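Local coordinates for sister chromatid cohesion protein PDS5 homolog C (PDB 7DE9), which binds monomethylated histone H3 tails through its tudor domain and, as a cohesin cofactor, supports DNA repair by homologous recombination, at residues R16-W20 with Q59-L64; K39-L43 with I53-K57. All coordinates share one frame; numbering follows the deposited sequence.

Contact 1: residues R16-W20 with Q59-L64; sequences RIKVW and QKWSPL
Ile-17 and Trp-61 share one first-torsion setting, which puts Ile-17 CG2 against the indole: in Trp-61 (chi1 70°) CG sits between the backbone N and the carbonyl carbon, while in Ile-17 (chi1 69°) the same placing of CG1 leaves CG2 anti to the carbonyl carbon and directed at the ring. Ile-17 CG2 thus meets the six-membered ring of Trp-61, 3.8 Å from its CZ3. At the root of the indole, Trp-61 CB lies beside Val-19. Val-32 and Val-44 also pack on Ile-17.

The strands that carry them, 16-20 and 61-63, run antiparallel. Lys-18 and Ser-62 form a hydrogen-bonded pair, Lys-18 N donating to Ser-62 O at 2.9 Å in an almost straight bond (174°), with Ser-62 N returning one to Lys-18 O. On the face of Lys-18 and Ser-62, opposite that of Val-19 and Trp-61, the aliphatic part of Lys-18 folds over the serine hydroxyl, its CE 3.2 Å from Ser-62 OG, and its ammonium end makes a cation-pi contact with Tyr-27. Further along, Trp-20 N donates to Lys-60 O at 2.8 Å, tilted from the carbonyl plane, and the CB atoms of Trp-20 and Lys-60 touch.

Water bridges continue the pairing at both ends. One water takes the N-H of Leu-64 and gives a proton to Arg-16 O; another accepts from Lys-60 N, 2.8 Å away, and lies between Trp-20 O and Gln-59 OE1. The same OE1 accepts a hydrogen bond from a basic side chain of the bound histone peptide, and a basic side chain of the peptide also packs on Val-19. The closing strand of this SH3-like tudor barrel is therefore secured by main-chain bonds, while Gln-59 presents a carbonyl oxygen suited to a cationic ligand.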
# COMPACT_ATOMS: atom_id res chain seq x y z
N ARG A 16 -1.31 -0.24 -9.55
CA ARG A 16 -0.90 -1.49 -8.92
C ARG A 16 0.48 -1.28 -8.31
O ARG A 16 1.40 -0.81 -8.98
CB ARG A 16 -0.86 -2.63 -9.93
CG ARG A 16 -2.21 -3.09 -10.43
CD ARG A 16 -2.06 -3.83 -11.76
NE ARG A 16 -1.59 -2.94 -12.82
CZ ARG A 16 -1.44 -3.30 -14.10
NH1 ARG A 16 -1.72 -4.54 -14.47
NH2 ARG A 16 -1.02 -2.42 -14.99
N ILE A 17 0.61 -1.62 -7.04
CA ILE A 17 1.88 -1.48 -6.36
C ILE A 17 2.24 -2.75 -5.60
O ILE A 17 1.41 -3.64 -5.41
CB ILE A 17 1.87 -0.30 -5.37
CG1 ILE A 17 0.95 -0.57 -4.18
CG2 ILE A 17 1.47 0.99 -6.08
CD1 ILE A 17 0.98 0.53 -3.14
N LYS A 18 3.50 -2.85 -5.20
CA LYS A 18 3.89 -3.89 -4.26
C LYS A 18 4.40 -3.22 -3.00
O LYS A 18 5.21 -2.30 -3.04
CB LYS A 18 4.92 -4.84 -4.87
CG LYS A 18 6.13 -4.19 -5.48
CD LYS A 18 6.83 -5.20 -6.39
CE LYS A 18 8.34 -4.99 -6.42
NZ LYS A 18 9.01 -5.99 -7.30
N VAL A 19 3.88 -3.69 -1.87
CA VAL A 19 4.17 -3.11 -0.57
C VAL A 19 5.04 -4.07 0.22
O VAL A 19 4.77 -5.27 0.27
CB VAL A 19 2.88 -2.79 0.22
CG1 VAL A 19 3.20 -2.08 1.52
CG2 VAL A 19 1.92 -1.94 -0.62
N TRP A 20 6.10 -3.54 0.82
CA TRP A 20 7.03 -4.33 1.62
C TRP A 20 6.51 -4.55 3.04
O TRP A 20 6.26 -3.59 3.77
CB TRP A 20 8.39 -3.63 1.64
CG TRP A 20 9.44 -4.29 2.46
CD1 TRP A 20 9.85 -3.92 3.71
CD2 TRP A 20 10.22 -5.43 2.10
NE1 TRP A 20 10.84 -4.76 4.14
CE2 TRP A 20 11.08 -5.71 3.18
CE3 TRP A 20 10.27 -6.26 0.97
CZ2 TRP A 20 11.99 -6.77 3.16
CZ3 TRP A 20 11.16 -7.31 0.96
CH2 TRP A 20 12.01 -7.55 2.05
N GLN A 59 6.60 3.76 4.27
CA GLN A 59 6.59 2.37 3.83
C GLN A 59 7.66 2.15 2.77
O GLN A 59 7.98 3.06 2.01
CB GLN A 59 5.23 1.99 3.25
CG GLN A 59 4.09 1.97 4.26
CD GLN A 59 4.17 0.80 5.20
OE1 GLN A 59 4.66 -0.28 4.83
NE2 GLN A 59 3.70 0.99 6.43
N LYS A 60 8.21 0.95 2.74
CA LYS A 60 8.94 0.54 1.56
C LYS A 60 7.93 -0.07 0.61
O LYS A 60 7.16 -0.96 0.97
CB LYS A 60 10.07 -0.43 1.91
CG LYS A 60 11.13 0.22 2.75
CD LYS A 60 12.05 1.01 1.84
CE LYS A 60 12.77 2.11 2.58
NZ LYS A 60 12.78 1.92 4.07
N TRP A 61 7.90 0.47 -0.60
CA TRP A 61 6.96 0.00 -1.60
C TRP A 61 7.45 0.48 -2.96
O TRP A 61 8.27 1.38 -3.05
CB TRP A 61 5.55 0.53 -1.32
CG TRP A 61 5.46 2.00 -1.55
CD1 TRP A 61 5.73 2.99 -0.65
CD2 TRP A 61 5.10 2.65 -2.77
NE1 TRP A 61 5.55 4.22 -1.24
CE2 TRP A 61 5.17 4.03 -2.54
CE3 TRP A 61 4.74 2.19 -4.03
CZ2 TRP A 61 4.87 4.96 -3.53
CZ3 TRP A 61 4.44 3.10 -5.01
CH2 TRP A 61 4.51 4.48 -4.76
N SER A 62 6.94 -0.14 -4.02
CA SER A 62 7.33 0.26 -5.35
C SER A 62 6.18 0.03 -6.31
O SER A 62 5.36 -0.85 -6.09
CB SER A 62 8.57 -0.50 -5.80
OG SER A 62 8.43 -1.88 -5.51
N PRO A 63 6.11 0.82 -7.39
CA PRO A 63 5.12 0.55 -8.43
C PRO A 63 5.44 -0.75 -9.17
O PRO A 63 6.35 -1.47 -8.76
CB PRO A 63 5.26 1.76 -9.36
CG PRO A 63 6.67 2.19 -9.18
CD PRO A 63 6.98 1.96 -7.74
N LEU A 64 4.68 -1.05 -10.22
CA LEU A 64 4.91 -2.25 -11.04
C LEU A 64 4.57 -3.50 -10.24
O LEU A 64 3.40 -3.81 -10.02
CB LEU A 64 6.36 -2.31 -11.54
CG LEU A 64 6.73 -1.77 -12.93
CD1 LEU A 64 6.19 -0.36 -13.14
CD2 LEU A 64 8.24 -1.79 -13.09
O HOH W 1 2.62 0.80 -10.81
O HOH W 2 7.12 -1.05 4.42

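Contact 2: residues K39-L43 with I53-K57; sequences KKKHL and ILYLK
His-42 receives Leu-56 over one ring face: the methyl CD1 makes a CH-pi contact 3.7 Å from the ring centroid. In the plane of the same ring, at its edge, a water lies 2.8 Å from His-42 ND1; it also accepts from Leu-56 N and donates to Lys-40 O. Tyr-55 CG lies anti to the backbone N (chi1 -175°), which carries the phenol alongside Lys-40, whose NZ donates to Tyr-55 OH at 3.1 Å. Lys-40 NZ and Lys-57 NZ approach to 2.9 Å without a hydrogen bond, so probably not both are charged. The CD1 edge of the Tyr-55 ring meets Lys-40 O in plane. A leucine in place of Tyr-55 would probably leave Lys-40 NZ without its hydroxyl acceptor, next to Lys-57 NZ.

The frame is the beta hairpin of strands 41-46 and 51-54 in the tudor barrel, with His-42 and Leu-54 as an antiparallel hydrogen-bonded pair; His-42 N reaches Leu-54 O at 2.9 Å. On the face of Leu-43 and Ile-53, Ile-53 CG2 packs on Lys-41 CB at 3.7 Å. Lys-41 bends back until its NZ donates to Lys-39 O. Lys-40 and Lys-41 form a G1 bulge opposite Asp-36, and farther out Gly-9 O accepts from His-42 NE2.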
# COMPACT_ATOMS: atom_id res chain seq x y z
N LYS A 39 -5.62 12.93 6.02
CA LYS A 39 -4.83 12.03 6.86
C LYS A 39 -3.59 11.51 6.14
O LYS A 39 -2.75 10.84 6.74
CB LYS A 39 -5.67 10.84 7.33
CG LYS A 39 -6.97 11.20 8.03
CD LYS A 39 -7.77 9.94 8.35
CE LYS A 39 -9.18 10.27 8.81
NZ LYS A 39 -9.98 10.91 7.74
N LYS A 40 -3.49 11.84 4.85
CA LYS A 40 -2.42 11.37 3.98
C LYS A 40 -2.34 9.83 3.98
O LYS A 40 -1.26 9.24 4.10
CB LYS A 40 -1.09 12.01 4.37
CG LYS A 40 -1.11 13.54 4.28
CD LYS A 40 0.23 14.10 3.82
CE LYS A 40 1.24 14.12 4.96
NZ LYS A 40 2.66 14.02 4.51
N LYS A 41 -3.50 9.21 3.82
CA LYS A 41 -3.63 7.76 3.84
C LYS A 41 -4.02 7.21 2.48
O LYS A 41 -4.86 7.78 1.79
CB LYS A 41 -4.68 7.34 4.87
CG LYS A 41 -4.33 7.64 6.31
CD LYS A 41 -3.18 6.77 6.77
CE LYS A 41 -1.97 7.62 7.12
NZ LYS A 41 -2.23 8.51 8.29
N HIS A 42 -3.40 6.09 2.10
CA HIS A 42 -3.81 5.33 0.92
C HIS A 42 -4.48 4.04 1.33
O HIS A 42 -4.01 3.36 2.24
CB HIS A 42 -2.62 5.00 0.02
CG HIS A 42 -2.04 6.18 -0.69
ND1 HIS A 42 -1.05 6.96 -0.14
CD2 HIS A 42 -2.31 6.71 -1.91
CE1 HIS A 42 -0.73 7.92 -0.98
NE2 HIS A 42 -1.47 7.79 -2.07
N LEU A 43 -5.57 3.68 0.67
CA LEU A 43 -6.20 2.39 0.90
C LEU A 43 -5.66 1.41 -0.12
O LEU A 43 -5.84 1.61 -1.32
CB LEU A 43 -7.72 2.49 0.81
CG LEU A 43 -8.51 1.19 0.92
CD1 LEU A 43 -8.26 0.50 2.25
CD2 LEU A 43 -9.98 1.47 0.75
N ILE A 53 -4.87 0.41 5.39
CA ILE A 53 -4.82 1.86 5.31
C ILE A 53 -3.40 2.27 5.69
O ILE A 53 -2.98 2.04 6.82
CB ILE A 53 -5.82 2.54 6.25
CG1 ILE A 53 -7.25 2.14 5.88
CG2 ILE A 53 -5.68 4.04 6.18
CD1 ILE A 53 -8.26 2.61 6.89
N LEU A 54 -2.68 2.86 4.74
CA LEU A 54 -1.23 3.05 4.87
C LEU A 54 -0.77 4.48 4.70
O LEU A 54 -1.31 5.22 3.88
CB LEU A 54 -0.51 2.19 3.82
CG LEU A 54 -0.57 0.67 3.90
CD1 LEU A 54 0.01 0.07 2.63
CD2 LEU A 54 0.20 0.18 5.12
N TYR A 55 0.26 4.86 5.45
CA TYR A 55 1.05 6.04 5.15
C TYR A 55 2.24 5.57 4.32
O TYR A 55 3.22 5.07 4.85
CB TYR A 55 1.53 6.73 6.43
CG TYR A 55 2.26 8.03 6.20
CD1 TYR A 55 1.62 9.13 5.65
CD2 TYR A 55 3.60 8.17 6.56
CE1 TYR A 55 2.28 10.33 5.46
CE2 TYR A 55 4.27 9.36 6.37
CZ TYR A 55 3.61 10.43 5.82
OH TYR A 55 4.28 11.62 5.62
N LEU A 56 2.13 5.73 3.01
CA LEU A 56 3.11 5.13 2.11
C LEU A 56 4.49 5.77 2.22
O LEU A 56 5.49 5.13 1.90
CB LEU A 56 2.60 5.21 0.67
CG LEU A 56 1.51 4.17 0.44
CD1 LEU A 56 0.90 4.32 -0.92
CD2 LEU A 56 2.09 2.78 0.60
N LYS A 57 4.55 7.01 2.70
CA LYS A 57 5.82 7.72 2.83
C LYS A 57 6.75 7.05 3.83
O LYS A 57 7.97 7.17 3.73
CB LYS A 57 5.58 9.18 3.23
CG LYS A 57 5.83 10.17 2.11
CD LYS A 57 5.00 11.43 2.27
CE LYS A 57 3.52 11.13 2.15
NZ LYS A 57 2.72 12.38 2.13
O HOH W 3 0.31 7.67 2.20

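Contact 2 is nested in the chain loop that contact 1 closes, and their centres stand 12 Å apart, on opposite sides of the chain's centre. One five-stranded antiparallel sheet joins them: 51-54 and 61-63 are its outermost strands, and the short segment around 56-57 leads from one toward the other. They meet through Trp-61, whose NE1 packs 3.3 Å from Leu-56 O, and through Leu-54, whose CD1 lies 4.0 Å from Val-19 CG1 and whose CD2 is 3.8 Å from Gln-59 NE2. Val-19, Leu-54 and Gln-59 each contact a basic side chain of the bound H3K4me1 peptide, Gln-59 by a hydrogen bond and the other two by packing, so both contacts contribute to its binding site.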